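Local coordinates for protein 2-hydroxyisobutyryl-CoA mutase large subunit (Aquincola tertiaricarbonis, PDB 4R3U) that catalyses, with its cobalamin-binding small subunit, the reversible isomerization of 2-hydroxyisobutyryl-CoA and (S)-3-hydroxybutyryl-CoA, at residues Thr95-Gln100 with Ala373-Thr378; Phe298-Gln303 with Leu338-Gln343. All blocks are in the same frame, centred on the assembly; numbering follows the deposited sequence.

Interaction 1 of 2, residues Thr95-Gln100 with Ala373-Thr378; sequences TWTMRQ and AQSLHT. With 3KK (S-{(3R,5R,9R)-1-[(2R,3S,4R,5R)-5-(6-amino-9H-purin-9-yl)-4-hydroxy-3-(phosphonooxy)tetrahydrofuran-2-yl]-3,5,9-trihydroxy-8,8-dimethyl-3,5-dioxido-10,14-dioxo-2,4,6-trioxa-11,15-diaza-3lambda~5~,5lambda~5~-diphosphaheptadecan-17-yl} 2-hydroxy-2-methylpropanethioate), chain F.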
loop_
_atom_site.group_PDB
_atom_site.type_symbol
_atom_site.label_atom_id
_atom_site.label_comp_id
_atom_site.label_asym_id
_atom_site.label_seq_id
_atom_site.Cartn_x
_atom_site.Cartn_y
_atom_site.Cartn_z
ATOM N N THR A 95 7.343 17.539 -6.012
ATOM C CA THR A 95 7.211 16.219 -5.380
ATOM C C THR A 95 8.414 15.954 -4.451
ATOM O O THR A 95 9.507 16.448 -4.715
ATOM C CB THR A 95 7.198 15.114 -6.485
ATOM O OG1 THR A 95 6.193 15.412 -7.439
ATOM C CG2 THR A 95 6.937 13.711 -5.936
ATOM N N TRP A 96 8.250 15.099 -3.442
ATOM C CA TRP A 96 9.383 14.682 -2.612
ATOM C C TRP A 96 10.451 14.049 -3.542
ATOM O O TRP A 96 10.117 13.557 -4.623
ATOM C CB TRP A 96 8.919 13.659 -1.522
ATOM C CG TRP A 96 8.305 12.408 -2.073
ATOM C CD1 TRP A 96 8.953 11.251 -2.397
ATOM C CD2 TRP A 96 6.937 12.236 -2.479
ATOM N NE1 TRP A 96 8.066 10.350 -2.955
ATOM C CE2 TRP A 96 6.820 10.930 -3.016
ATOM C CE3 TRP A 96 5.779 13.042 -2.388
ATOM C CZ2 TRP A 96 5.599 10.419 -3.500
ATOM C CZ3 TRP A 96 4.563 12.526 -2.852
ATOM C CH2 TRP A 96 4.479 11.231 -3.395
ATOM N N THR A 97 11.711 14.067 -3.130
ATOM C CA THR A 97 12.769 13.443 -3.901
ATOM C C THR A 97 12.626 11.922 -3.726
ATOM O O THR A 97 12.462 11.421 -2.607
ATOM C CB THR A 97 14.155 13.946 -3.458
ATOM O OG1 THR A 97 14.173 15.374 -3.406
ATOM C CG2 THR A 97 15.251 13.529 -4.407
ATOM N N MET A 98 12.611 11.205 -4.848
ATOM C CA MET A 98 12.573 9.758 -4.866
ATOM C C MET A 98 14.059 9.434 -4.971
ATOM O O MET A 98 14.690 9.583 -6.036
ATOM C CB MET A 98 11.747 9.254 -6.052
ATOM C CG MET A 98 10.354 9.856 -6.041
ATOM S SD MET A 98 9.239 9.115 -7.216
ATOM C CE MET A 98 7.786 10.125 -6.937
ATOM N N ARG A 99 14.639 9.197 -3.786
ATOM C CA ARG A 99 16.070 9.028 -3.576
ATOM C C ARG A 99 16.387 7.661 -2.923
ATOM O O ARG A 99 16.331 7.499 -1.692
ATOM C CB ARG A 99 16.560 10.196 -2.724
ATOM C CG ARG A 99 18.060 10.253 -2.559
ATOM C CD ARG A 99 18.479 11.190 -1.450
ATOM N NE ARG A 99 17.928 12.538 -1.600
ATOM C CZ ARG A 99 18.419 13.467 -2.411
ATOM N NH1 ARG A 99 19.469 13.203 -3.177
ATOM N NH2 ARG A 99 17.856 14.660 -2.473
ATOM N N GLN A 100 16.726 6.682 -3.794
ATOM C CA GLN A 100 17.047 5.305 -3.451
ATOM C C GLN A 100 18.530 5.091 -3.159
ATOM O O GLN A 100 19.390 5.537 -3.935
ATOM C CB GLN A 100 16.596 4.360 -4.580
ATOM C CG GLN A 100 15.102 4.338 -4.823
ATOM C CD GLN A 100 14.303 3.882 -3.638
ATOM O OE1 GLN A 100 13.552 4.653 -3.045
ATOM N NE2 GLN A 100 14.422 2.614 -3.286
ATOM N N ALA A 373 7.301 14.469 4.097
ATOM C CA ALA A 373 8.729 14.203 3.857
ATOM C C ALA A 373 9.208 14.935 2.580
ATOM O O ALA A 373 8.410 15.141 1.647
ATOM C CB ALA A 373 8.964 12.709 3.745
ATOM N N GLN A 374 10.489 15.359 2.569
ATOM C CA GLN A 374 11.120 16.118 1.463
ATOM C C GLN A 374 11.818 15.193 0.507
ATOM O O GLN A 374 12.070 15.553 -0.655
ATOM C CB GLN A 374 12.163 17.113 2.011
ATOM C CG GLN A 374 11.583 18.413 2.515
ATOM C CD GLN A 374 10.549 18.253 3.592
ATOM O OE1 GLN A 374 10.849 17.941 4.742
ATOM N NE2 GLN A 374 9.294 18.405 3.220
ATOM N N SER A 375 12.196 14.026 1.039
ATOM C CA SER A 375 12.942 12.997 0.356
ATOM C C SER A 375 12.519 11.647 0.925
ATOM O O SER A 375 12.210 11.533 2.128
ATOM C CB SER A 375 14.440 13.246 0.533
ATOM O OG SER A 375 15.253 12.341 -0.193
ATOM N N LEU A 376 12.467 10.624 0.053
ATOM C CA LEU A 376 12.051 9.294 0.458
ATOM C C LEU A 376 12.768 8.166 -0.222
ATOM O O LEU A 376 12.856 8.133 -1.450
ATOM C CB LEU A 376 10.525 9.138 0.285
ATOM C CG LEU A 376 9.833 7.797 0.647
ATOM C CD1 LEU A 376 9.955 7.478 2.134
ATOM C CD2 LEU A 376 8.387 7.803 0.197
ATOM N N HIS A 377 13.223 7.189 0.594
ATOM C CA HIS A 377 13.747 5.924 0.148
ATOM C C HIS A 377 12.685 4.876 0.571
ATOM O O HIS A 377 12.334 4.763 1.759
ATOM C CB HIS A 377 15.091 5.576 0.825
ATOM C CG HIS A 377 15.564 4.168 0.532
ATOM N ND1 HIS A 377 16.472 3.900 -0.490
ATOM C CD2 HIS A 377 15.222 2.999 1.125
ATOM C CE1 HIS A 377 16.623 2.588 -0.501
ATOM N NE2 HIS A 377 15.916 2.004 0.467
ATOM N N THR A 378 12.223 4.076 -0.399
ATOM C CA THR A 378 11.360 2.937 -0.138
ATOM C C THR A 378 12.245 1.689 -0.184
ATOM O O THR A 378 13.069 1.551 -1.104
ATOM C CB THR A 378 10.173 2.877 -1.110
ATOM O OG1 THR A 378 10.584 3.310 -2.397
ATOM C CG2 THR A 378 8.993 3.701 -0.639
HETATM C C4 3KK F . 22.514 3.122 6.761
HETATM C C3 3KK F . 21.254 3.519 5.998
HETATM C C2 3KK F . 20.021 2.898 6.652
HETATM O O3 3KK F . 21.381 3.015 4.679
HETATM C C1 3KK F . 21.070 5.040 5.923
HETATM O O1 3KK F . 21.292 5.782 6.883
HETATM S S1P 3KK F . 20.512 5.594 4.346
HETATM C C2P 3KK F . 20.433 7.396 4.540
HETATM C C3P 3KK F . 20.247 8.056 3.198
HETATM N N4P 3KK F . 20.093 9.488 3.418
HETATM C C5P 3KK F . 19.470 10.282 2.542
HETATM O O5P 3KK F . 18.985 9.897 1.473
HETATM C C6P 3KK F . 19.413 11.744 2.996
HETATM C C7P 3KK F . 18.822 12.657 1.933
HETATM N N8P 3KK F . 18.698 14.024 2.452
HETATM C C9P 3KK F . 18.385 15.048 1.642
HETATM O O9P 3KK F . 18.215 14.907 0.430
HETATM C CAP 3KK F . 18.363 16.459 2.300
HETATM O OAP 3KK F . 19.393 16.607 3.301
HETATM C CBP 3KK F . 16.960 17.006 2.731
HETATM C CDP 3KK F . 17.078 18.482 3.139
HETATM C CEP 3KK F . 16.395 16.233 3.928
HETATM C CCP 3KK F . 15.954 16.951 1.562
HETATM O O6A 3KK F . 16.542 17.598 0.419
HETATM P P2A 3KK F . 16.044 17.427 -1.073
HETATM O O4A 3KK F . 15.756 16.011 -1.343
HETATM O O5A 3KK F . 17.014 18.135 -1.944
HETATM O O3A 3KK F . 14.626 18.214 -1.002
HETATM P P1A 3KK F . 14.384 19.822 -0.771
HETATM O O1A 3KK F . 15.575 20.504 -0.196
HETATM O O2A 3KK F . 13.093 19.969 -0.078
HETATM O O5B 3KK F . 14.166 20.214 -2.337
HETATM C C5B 3KK F . 15.234 20.636 -3.214
HETATM C C4B 3KK F . 14.979 22.072 -3.705
HETATM O O4B 3KK F . 13.605 22.254 -4.167
HETATM C C3B 3KK F . 15.200 23.084 -2.586
HETATM O O3B 3KK F . 15.804 24.267 -3.164
HETATM P P3B 3KK F . 17.327 24.719 -2.871
HETATM O O8A 3KK F . 17.325 24.916 -1.404
HETATM O O7A 3KK F . 18.117 23.578 -3.379
HETATM O O9A 3KK F . 17.436 25.956 -3.683
HETATM C C2B 3KK F . 13.794 23.380 -2.095
HETATM O O2B 3KK F . 13.697 24.677 -1.494
HETATM C C1B 3KK F . 12.986 23.289 -3.374
HETATM N N9A 3KK F . 11.562 22.913 -3.124
HETATM C C8A 3KK F . 11.071 21.783 -2.619
HETATM N N7A 3KK F . 9.746 21.890 -2.570
HETATM C C5A 3KK F . 9.403 23.083 -3.069
HETATM C C4A 3KK F . 10.541 23.716 -3.420
HETATM N N3A 3KK F . 10.518 24.961 -3.964
HETATM C C2A 3KK F . 9.289 25.619 -4.191
HETATM N N1A 3KK F . 8.116 24.911 -3.809
HETATM C C6A 3KK F . 8.207 23.685 -3.252
HETATM N N6A 3KK F . 7.115 23.013 -2.885
#
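Thr97 and Ser375 lie abreast in parallel strands, CA to CA 4.3 Å, and this pairing joins the first and last strands of the TIM barrel around the acyl-CoA. The backbone evidence is three hydrogen bonds: Thr97 N to Gln374 O, Leu376 N to Thr97 O (2.8 Å) and Arg99 N to Leu376 O.

The tight part lies on the outer face, that of Met98 and Leu376, where Trp96 packs in from the preceding loop and helices 357-370 and 390-405 give cover. Trp96 and Leu376 run together in the same direction, with Trp96 CD1 3.8 Å from Leu376 CB, and the indole NE1 bonds to Gln400. The looser side begins just before Trp96: Thr95 is exposed, with its CB turned away, and Thr97 is partly exposed beside the CoA diphosphate.

On the inner face Arg99 spans both strands and the ligand. A bend at chi3 (-54°) swings the guanidinium so that Ser375 OG, also hydrogen-bonded to His341 ND1, meets it edge-on, in its plane, 3.0 Å from NE. NH2 also bonds the phosphate oxygen O4A of 3KK at 2.7 Å, while the amide oxygen O9P of 3KK stands over one guanidinium face. Ser174 and Ile125 take further N-H groups, so the arginine is fixed in rotation.

Farther along, the Gln100 amide grips the Thr378 backbone twice: NE2 gives a nearly straight bond to Thr378 O (2.8 Å, 175°), and OE1 receives Thr378 N on an in-plane lone pair at 3.0 Å. That amide is nearly parallel to the His377 ring (9°), with NE2 over one face, 3.5 Å from CE1.

Interaction 2 of 2, residues Phe298-Gln303 with Leu338-Gln343; sequences FFFVSQ and LRFHCQ. With 3HC (3-hydroxybutanoyl-coenzyme A), chain E.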
loop_
_atom_site.group_PDB
_atom_site.type_symbol
_atom_site.label_atom_id
_atom_site.label_comp_id
_atom_site.label_asym_id
_atom_site.label_seq_id
_atom_site.Cartn_x
_atom_site.Cartn_y
_atom_site.Cartn_z
ATOM N N PHE A 298 17.049 16.679 8.795
ATOM C CA PHE A 298 16.817 15.469 9.595
ATOM C C PHE A 298 16.560 14.233 8.741
ATOM O O PHE A 298 16.359 14.328 7.525
ATOM C CB PHE A 298 15.625 15.714 10.540
ATOM C CG PHE A 298 15.869 16.817 11.530
ATOM C CD1 PHE A 298 15.690 18.153 11.170
ATOM C CD2 PHE A 298 16.320 16.533 12.809
ATOM C CE1 PHE A 298 15.977 19.178 12.072
ATOM C CE2 PHE A 298 16.581 17.566 13.721
ATOM C CZ PHE A 298 16.417 18.875 13.341
ATOM N N PHE A 299 16.581 13.073 9.390
ATOM C CA PHE A 299 16.316 11.790 8.749
ATOM C C PHE A 299 15.521 10.922 9.718
ATOM O O PHE A 299 15.991 10.590 10.809
ATOM C CB PHE A 299 17.641 11.126 8.286
ATOM C CG PHE A 299 17.600 9.674 7.847
ATOM C CD1 PHE A 299 16.524 9.174 7.117
ATOM C CD2 PHE A 299 18.670 8.832 8.097
ATOM C CE1 PHE A 299 16.500 7.852 6.692
ATOM C CE2 PHE A 299 18.656 7.501 7.651
ATOM C CZ PHE A 299 17.581 7.026 6.928
ATOM N N PHE A 300 14.295 10.581 9.326
ATOM C CA PHE A 300 13.397 9.753 10.150
ATOM C C PHE A 300 12.899 8.504 9.422
ATOM O O PHE A 300 12.904 8.449 8.199
ATOM C CB PHE A 300 12.213 10.597 10.674
ATOM C CG PHE A 300 12.663 11.718 11.582
ATOM C CD1 PHE A 300 13.208 11.445 12.841
ATOM C CD2 PHE A 300 12.586 13.048 11.166
ATOM C CE1 PHE A 300 13.654 12.481 13.665
ATOM C CE2 PHE A 300 13.017 14.080 11.997
ATOM C CZ PHE A 300 13.562 13.794 13.234
ATOM N N VAL A 301 12.467 7.517 10.181
ATOM C CA VAL A 301 11.865 6.301 9.641
ATOM C C VAL A 301 10.352 6.573 9.454
ATOM O O VAL A 301 9.787 7.470 10.105
ATOM C CB VAL A 301 12.091 5.069 10.612
ATOM C CG1 VAL A 301 11.293 5.212 11.909
ATOM C CG2 VAL A 301 11.778 3.750 9.936
ATOM N N SER A 302 9.709 5.765 8.613
ATOM C CA SER A 302 8.266 5.710 8.490
ATOM C C SER A 302 7.979 4.280 8.899
ATOM O O SER A 302 8.224 3.332 8.133
ATOM C CB SER A 302 7.798 5.967 7.069
ATOM O OG SER A 302 6.385 5.867 7.072
ATOM N N GLN A 303 7.596 4.117 10.174
ATOM C CA GLN A 303 7.307 2.821 10.772
ATOM C C GLN A 303 5.909 2.351 10.439
ATOM O O GLN A 303 5.177 3.026 9.673
ATOM C CB GLN A 303 7.588 2.797 12.288
ATOM C CG GLN A 303 8.850 2.042 12.677
ATOM C CD GLN A 303 8.678 0.535 12.876
ATOM O OE1 GLN A 303 7.569 -0.033 12.982
ATOM N NE2 GLN A 303 9.801 -0.148 12.968
ATOM N N LEU A 338 11.474 22.476 9.638
ATOM C CA LEU A 338 12.120 21.171 9.614
ATOM C C LEU A 338 11.948 20.535 8.250
ATOM O O LEU A 338 10.827 20.402 7.763
ATOM C CB LEU A 338 11.549 20.254 10.733
ATOM C CG LEU A 338 12.199 18.881 10.940
ATOM C CD1 LEU A 338 12.263 18.522 12.405
ATOM C CD2 LEU A 338 11.448 17.788 10.173
ATOM N N ARG A 339 13.064 20.160 7.642
ATOM C CA ARG A 339 13.119 19.463 6.361
ATOM C C ARG A 339 13.682 18.090 6.716
ATOM O O ARG A 339 14.606 18.008 7.541
ATOM C CB ARG A 339 14.041 20.172 5.328
ATOM C CG ARG A 339 13.616 21.589 4.909
ATOM C CD ARG A 339 14.689 22.244 4.066
ATOM N NE ARG A 339 15.987 22.168 4.743
ATOM C CZ ARG A 339 17.163 22.038 4.141
ATOM N NH1 ARG A 339 17.243 21.998 2.819
ATOM N NH2 ARG A 339 18.267 21.953 4.858
ATOM N N PHE A 340 13.104 17.009 6.140
ATOM C CA PHE A 340 13.556 15.655 6.451
ATOM C C PHE A 340 13.487 14.651 5.308
ATOM O O PHE A 340 12.603 14.725 4.449
ATOM C CB PHE A 340 12.881 15.095 7.733
ATOM C CG PHE A 340 11.457 14.600 7.590
ATOM C CD1 PHE A 340 10.386 15.495 7.559
ATOM C CD2 PHE A 340 11.176 13.234 7.550
ATOM C CE1 PHE A 340 9.064 15.031 7.482
ATOM C CE2 PHE A 340 9.855 12.775 7.433
ATOM C CZ PHE A 340 8.810 13.673 7.414
ATOM N N HIS A 341 14.471 13.724 5.305
ATOM C CA HIS A 341 14.518 12.581 4.418
ATOM C C HIS A 341 13.852 11.491 5.239
ATOM O O HIS A 341 13.967 11.465 6.475
ATOM C CB HIS A 341 15.957 12.158 4.089
ATOM C CG HIS A 341 16.047 10.834 3.360
ATOM N ND1 HIS A 341 15.662 10.702 2.034
ATOM C CD2 HIS A 341 16.429 9.623 3.812
ATOM C CE1 HIS A 341 15.822 9.437 1.731
ATOM N NE2 HIS A 341 16.300 8.750 2.755
ATOM N N CYS A 342 13.154 10.592 4.558
ATOM C CA CYS A 342 12.460 9.493 5.216
ATOM C C CYS A 342 12.830 8.173 4.533
ATOM O O CYS A 342 13.022 8.127 3.323
ATOM C CB CYS A 342 10.946 9.737 5.201
ATOM S SG CYS A 342 9.983 8.579 6.200
ATOM N N GLN A 343 12.936 7.109 5.320
ATOM C CA GLN A 343 13.149 5.767 4.815
ATOM C C GLN A 343 12.112 4.936 5.507
ATOM O O GLN A 343 11.850 5.152 6.693
ATOM C CB GLN A 343 14.569 5.252 5.103
ATOM C CG GLN A 343 14.872 3.891 4.449
ATOM C CD GLN A 343 16.307 3.442 4.624
ATOM O OE1 GLN A 343 17.206 4.205 4.985
ATOM N NE2 GLN A 343 16.566 2.198 4.328
HETATM N N1A 3HC E . 8.097 24.885 -3.799
HETATM C C2A 3HC E . 9.289 25.662 -4.211
HETATM N N3A 3HC E . 10.540 24.939 -3.953
HETATM C C4A 3HC E . 10.544 23.698 -3.409
HETATM C C5A 3HC E . 9.404 23.066 -3.059
HETATM C C6A 3HC E . 8.207 23.669 -3.236
HETATM N N6A 3HC E . 7.116 22.998 -2.868
HETATM N N7A 3HC E . 9.746 21.871 -2.570
HETATM C C8A 3HC E . 11.071 21.762 -2.624
HETATM N N9A 3HC E . 11.564 22.896 -3.111
HETATM C C1B 3HC E . 12.988 23.273 -3.365
HETATM C C2B 3HC E . 13.803 23.364 -2.092
HETATM O O2B 3HC E . 13.708 24.660 -1.492
HETATM C C3B 3HC E . 15.207 23.068 -2.592
HETATM O O3B 3HC E . 15.807 24.251 -3.174
HETATM P P3B 3HC E . 17.327 24.712 -2.880
HETATM O O7A 3HC E . 18.124 23.571 -3.377
HETATM O O8A 3HC E . 17.433 25.944 -3.699
HETATM O O9A 3HC E . 17.320 24.920 -1.414
HETATM C C4B 3HC E . 14.979 22.056 -3.709
HETATM O O4B 3HC E . 13.605 22.241 -4.167
HETATM C C5B 3HC E . 15.234 20.620 -3.218
HETATM O O5B 3HC E . 14.164 20.196 -2.345
HETATM P P1A 3HC E . 14.374 19.812 -0.777
HETATM O O1A 3HC E . 15.562 20.497 -0.198
HETATM O O2A 3HC E . 13.079 19.962 -0.091
HETATM O O3A 3HC E . 14.618 18.203 -0.996
HETATM P P2A 3HC E . 16.038 17.417 -1.067
HETATM O O4A 3HC E . 15.751 16.000 -1.335
HETATM O O5A 3HC E . 17.008 18.125 -1.939
HETATM O O6A 3HC E . 16.536 17.591 0.424
HETATM C CBP 3HC E . 16.962 17.003 2.736
HETATM C CCP 3HC E . 15.954 16.941 1.568
HETATM C CDP 3HC E . 17.075 18.479 3.139
HETATM C CEP 3HC E . 16.399 16.231 3.935
HETATM C CAP 3HC E . 18.366 16.458 2.305
HETATM O OAP 3HC E . 19.394 16.606 3.308
HETATM C C9P 3HC E . 18.393 15.050 1.644
HETATM O O9P 3HC E . 18.234 14.912 0.430
HETATM N N8P 3HC E . 18.694 14.022 2.453
HETATM C C7P 3HC E . 18.819 12.656 1.931
HETATM C C6P 3HC E . 19.412 11.738 2.990
HETATM C C5P 3HC E . 19.466 10.278 2.529
HETATM O O5P 3HC E . 18.979 9.897 1.461
HETATM N N4P 3HC E . 20.093 9.479 3.400
HETATM C C3P 3HC E . 20.243 8.048 3.177
HETATM C C2P 3HC E . 20.421 7.394 4.520
HETATM S S1P 3HC E . 20.522 5.584 4.380
HETATM C C1 3HC E . 20.774 5.235 6.128
HETATM O O1 3HC E . 21.511 5.896 6.857
HETATM C C2 3HC E . 19.935 4.093 6.728
HETATM C C3 3HC E . 20.496 2.712 6.380
HETATM O O3 3HC E . 20.569 2.575 4.965
HETATM C C4 3HC E . 21.878 2.492 7.014
#
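Phe298 to Val301 run parallel to Phe340 to Gln343 in matched register, the strand axes 4.5 Å apart at closest and 27° from alignment, with five backbone hydrogen bonds from Phe298 N to Arg339 O through to Ser302 N to Gln343 O. The pair forms the two strands of a beta-alpha-beta unit of the TIM barrel, connected by helix 306-327.

Phe298, Phe300, Phe340 and Cys342 share the outer face, where the three phenylalanines pack against helices 264-283 and 306-327. Leu338 CD1 lies over the Phe298 ring, 3.9 Å from its centroid, a CH-pi contact. Phe300 turns its edge toward the Phe340 face in an offset edge-to-face pair, centroids 5.9 Å apart and planes at 63°; Phe313 stacks on Phe340 as well.

The inner face, with Phe299, His341 and Gln343, lines the substrate channel. With CG anti to the backbone N (chi1 168°), Phe299 extends alongside His341, and CD1 approaches His341 CD2 to 3.3 Å, the rings oblique. The imidazole, its ND1 bonded to Ser375, presents a face to the pantetheine carbonyl of 3HC, O5P lying 3.2 Å from NE2. Gln343 reaches out fully extended, its NE2 bonded to Asn379, and its amide is nearly coplanar with the Phe299 ring. Gln343 OE1 lies 3.4 Å from Phe299 CZ and 3.2 Å from C2 of the 3HC acyl group.

How the interactions relate
After the N-terminal helices and a small antiparallel pair, the chain lays down strand 97-102, the first of the barrel, then builds successive barrel strands before reaching strand 298-302. Helix 306-327 leads on to strand 340-344, where interaction 2 closes a short loop of 34 residues. Helix 357-370 follows, and strand 375-377 returns beside strand 97-102, so that interaction 1 closes a loop of 272 residues that contains interaction 2 entirely; the two nest and do not cross. Strands 340-344 and 375-377 are direct neighbours, and the contact centres lie about 9 Å apart. Ser375 O is 2.8 Å from Cys342 N, a probable backbone hydrogen bond that carries the sheet continuously from the barrel's first strand to strand 298-302.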